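Local coordinates for transcriptional regulator, HTH_3 family (Vibrio cholerae, PDB 1Y9Q), which probably acts as a DNA-binding transcription factor, joining a helix-turn-helix region to a cupin domain that holds zinc and D-methionine, at residues S120-G125 and F156-P161. Residues are numbered along the deposited sequence; the frame is centred on the assembly and turned at random.
With ZN (zinc ion), chain B; MED (D-methionine), chain C.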
ATOM      1  N   SER A 120       2.965   1.999  -4.605  1.00 21.28           N
ATOM      2  CA  SER A 120       3.563   0.678  -4.765  1.00 21.24           C
ATOM      3  C   SER A 120       5.062   0.946  -4.738  1.00 19.26           C
ATOM      4  O   SER A 120       5.492   2.087  -4.886  1.00 19.83           O
ATOM      5  CB  SER A 120       3.191   0.067  -6.122  1.00 23.71           C
ATOM      6  OG  SER A 120       1.801  -0.174  -6.230  1.00 26.89           O
ATOM      7  N   PRO A 121       5.879  -0.093  -4.544  1.00 19.43           N
ATOM      8  CA  PRO A 121       7.321   0.159  -4.518  1.00 17.76           C
ATOM      9  C   PRO A 121       7.784   0.790  -5.827  1.00 15.86           C
ATOM     10  O   PRO A 121       7.266   0.455  -6.893  1.00 16.56           O
ATOM     11  CB  PRO A 121       7.908  -1.238  -4.343  1.00 19.27           C
ATOM     12  CG  PRO A 121       6.834  -1.968  -3.579  1.00 21.58           C
ATOM     13  CD  PRO A 121       5.588  -1.516  -4.298  1.00 19.39           C
ATOM     14  N   HIS A 122       8.731   1.719  -5.752  1.00 14.02           N
ATOM     15  CA  HIS A 122       9.275   2.294  -6.976  1.00 15.08           C
ATOM     16  C   HIS A 122      10.392   1.320  -7.338  1.00 14.25           C
ATOM     17  O   HIS A 122      10.600   0.336  -6.622  1.00 14.23           O
ATOM     18  CB  HIS A 122       9.819   3.703  -6.737  1.00 14.20           C
ATOM     19  CG  HIS A 122       8.760   4.698  -6.366  1.00 15.33           C
ATOM     20  ND1 HIS A 122       7.480   4.644  -6.881  1.00 15.54           N
ATOM     21  CD2 HIS A 122       8.793   5.776  -5.550  1.00 13.98           C
ATOM     22  CE1 HIS A 122       6.772   5.648  -6.394  1.00 16.38           C
ATOM     23  NE2 HIS A 122       7.544   6.351  -5.586  1.00 13.58           N
ATOM     24  N   ALA A 123      11.102   1.575  -8.433  1.00 13.08           N
ATOM     25  CA  ALA A 123      12.170   0.672  -8.866  1.00 13.92           C
ATOM     26  C   ALA A 123      13.254   0.494  -7.810  1.00 15.75           C
ATOM     27  O   ALA A 123      13.476   1.370  -6.971  1.00 14.31           O
ATOM     28  CB  ALA A 123      12.786   1.175 -10.172  1.00 14.37           C
ATOM     29  N   LEU A 124      13.935  -0.649  -7.869  1.00 16.86           N
ATOM     30  CA  LEU A 124      14.996  -0.977  -6.922  1.00 17.73           C
ATOM     31  C   LEU A 124      16.012   0.147  -6.769  1.00 15.95           C
ATOM     32  O   LEU A 124      16.510   0.685  -7.750  1.00 16.43           O
ATOM     33  CB  LEU A 124      15.720  -2.253  -7.371  1.00 20.69           C
ATOM     34  CG  LEU A 124      16.867  -2.756  -6.491  1.00 25.42           C
ATOM     35  CD1 LEU A 124      16.330  -3.214  -5.138  1.00 25.22           C
ATOM     36  CD2 LEU A 124      17.570  -3.905  -7.195  1.00 27.74           C
ATOM     37  N   GLY A 125      16.308   0.507  -5.527  1.00 15.46           N
ATOM     38  CA  GLY A 125      17.288   1.547  -5.280  1.00 15.29           C
ATOM     39  C   GLY A 125      16.803   2.980  -5.388  1.00 13.91           C
ATOM     40  O   GLY A 125      17.571   3.900  -5.117  1.00 15.67           O
ATOM     41  N   PHE A 156      14.002   8.188   2.594  1.00 13.60           N
ATOM     42  CA  PHE A 156      13.765   6.761   2.752  1.00 14.42           C
ATOM     43  C   PHE A 156      13.920   6.019   1.435  1.00 15.24           C
ATOM     44  O   PHE A 156      13.868   6.621   0.362  1.00 14.71           O
ATOM     45  CB  PHE A 156      12.351   6.537   3.304  1.00 12.91           C
ATOM     46  CG  PHE A 156      11.253   7.001   2.384  1.00 13.02           C
ATOM     47  CD1 PHE A 156      10.641   6.113   1.498  1.00 12.94           C
ATOM     48  CD2 PHE A 156      10.827   8.327   2.403  1.00 14.62           C
ATOM     49  CE1 PHE A 156       9.618   6.541   0.647  1.00 14.69           C
ATOM     50  CE2 PHE A 156       9.810   8.763   1.559  1.00 11.63           C
ATOM     51  CZ  PHE A 156       9.203   7.871   0.679  1.00 13.29           C
ATOM     52  N   PHE A 157      14.128   4.711   1.524  1.00 13.72           N
ATOM     53  CA  PHE A 157      14.247   3.887   0.332  1.00 14.60           C
ATOM     54  C   PHE A 157      12.811   3.662  -0.115  1.00 13.61           C
ATOM     55  O   PHE A 157      12.007   3.095   0.625  1.00 13.94           O
ATOM     56  CB  PHE A 157      14.942   2.567   0.673  1.00 17.72           C
ATOM     57  CG  PHE A 157      16.390   2.733   1.019  1.00 23.04           C
ATOM     58  CD1 PHE A 157      17.330   2.967   0.022  1.00 24.64           C
ATOM     59  CD2 PHE A 157      16.809   2.708   2.346  1.00 25.21           C
ATOM     60  CE1 PHE A 157      18.672   3.180   0.340  1.00 26.89           C
ATOM     61  CE2 PHE A 157      18.147   2.920   2.677  1.00 28.06           C
ATOM     62  CZ  PHE A 157      19.079   3.156   1.670  1.00 27.90           C
ATOM     63  N   SER A 158      12.490   4.125  -1.322  1.00 13.85           N
ATOM     64  CA  SER A 158      11.138   4.026  -1.851  1.00 13.02           C
ATOM     65  C   SER A 158      10.801   2.753  -2.609  1.00 13.98           C
ATOM     66  O   SER A 158       9.683   2.619  -3.120  1.00 12.68           O
ATOM     67  CB  SER A 158      10.836   5.234  -2.747  1.00 16.64           C
ATOM     68  OG  SER A 158      11.625   5.214  -3.929  1.00 17.27           O
ATOM     69  N   ASP A 159      11.752   1.826  -2.695  1.00 12.83           N
ATOM     70  CA  ASP A 159      11.490   0.566  -3.381  1.00 14.73           C
ATOM     71  C   ASP A 159      10.812  -0.388  -2.396  1.00 17.42           C
ATOM     72  O   ASP A 159      11.214  -1.544  -2.222  1.00 17.50           O
ATOM     73  CB  ASP A 159      12.790  -0.037  -3.945  1.00 14.08           C
ATOM     74  CG  ASP A 159      13.863  -0.253  -2.886  1.00 21.18           C
ATOM     75  OD1 ASP A 159      13.708   0.231  -1.744  1.00 19.34           O
ATOM     76  OD2 ASP A 159      14.880  -0.905  -3.209  1.00 23.09           O
ATOM     77  N   GLN A 160       9.779   0.137  -1.745  1.00 17.74           N
ATOM     78  CA  GLN A 160       8.984  -0.604  -0.773  1.00 17.93           C
ATOM     79  C   GLN A 160       7.641   0.098  -0.690  1.00 18.67           C
ATOM     80  O   GLN A 160       7.511   1.247  -1.124  1.00 18.71           O
ATOM     81  CB  GLN A 160       9.643  -0.564   0.610  1.00 19.39           C
ATOM     82  CG  GLN A 160       9.716   0.838   1.217  1.00 17.15           C
ATOM     83  CD  GLN A 160      10.216   0.826   2.647  1.00 18.73           C
ATOM     84  OE1 GLN A 160       9.643   0.156   3.504  1.00 18.05           O
ATOM     85  NE2 GLN A 160      11.291   1.567   2.913  1.00 16.53           N
ATOM     86  N   PRO A 161       6.618  -0.580  -0.145  1.00 18.16           N
ATOM     87  CA  PRO A 161       5.319   0.081  -0.045  1.00 17.61           C
ATOM     88  C   PRO A 161       5.519   1.337   0.789  1.00 16.15           C
ATOM     89  O   PRO A 161       6.165   1.294   1.839  1.00 16.97           O
ATOM     90  CB  PRO A 161       4.458  -0.958   0.677  1.00 19.91           C
ATOM     91  CG  PRO A 161       5.043  -2.253   0.200  1.00 19.99           C
ATOM     92  CD  PRO A 161       6.530  -1.981   0.303  1.00 18.37           C
TER
HETATM   93 ZN    ZN B 202       6.922   7.669  -4.054  1.00 16.80          ZN
HETATM   94  N   MED C 201       7.007   9.478  -5.341  1.00 18.96           N
HETATM   95  CA  MED C 201       5.635   9.808  -5.826  1.00 19.19           C
HETATM   96  C   MED C 201       4.626   8.740  -5.383  1.00 18.93           C
HETATM   97  O   MED C 201       4.950   7.751  -4.711  1.00 18.39           O
HETATM   98  CB  MED C 201       5.242  11.211  -5.308  1.00 20.75           C
HETATM   99  CG  MED C 201       3.898  11.805  -5.677  1.00 24.00           C
HETATM  100  SD  MED C 201       3.978  12.126  -7.465  1.00 25.05           S
HETATM  101  CE  MED C 201       5.221  13.334  -7.588  1.00 26.46           C
HETATM  102  OXT MED C 201       3.445   8.856  -5.708  1.00 18.12           O
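The backbones of His122 and Ser158 are joined by an almost straight hydrogen bond, from His122 N to Ser158 O (2.9 Å). Both segments are irregular here; strand 153-157 has just ended. Asp159 is the centre of an inverse gamma turn, closed by a weak bond from Gln160 N to the same Ser158 O. The turn also brings Asp159 CA to 3.4 Å from His122 O, a CA-H...O contact.

Asp159 carries the second hydrogen bond. Gly125 N donates to Asp159 OD2 at 3.1 Å. The N-H points straight at the oxygen but meets it from above the carboxylate plane, 55° out of it. With chi1 at 57°, CG sits between the backbone N and the carbonyl carbon, and the carboxylate reaches the loop at Gly125. Leu124 CD1 lies against the same oxygen. At the other end, Pro121 lays its ring along the backbone of Gln160, and its CG meets Pro161 CD at 3.9 Å.

His122 is the metal ligand of this contact. Its NE2 binds zinc at 2.1 Å, and D-methionine chelates the ion through N and O. Ser158 OG lies at the edge of the imidazole, 3.3 Å from His122 CD2, and is hydrogen-bonded to Val126 O. Glu128, His162 and Tyr164 complete the zinc site.

The contact thus pins the loop between strands 116-119 and 127-134 to the link between strands 153-157 and 162-166, beside the cupin metal site. Backbone hydrogen bonds join Phe156 to Glu128 of strand 127-134, and Ser158 to Val126 just before it, while Ser120 and His122 touch helix 53-63.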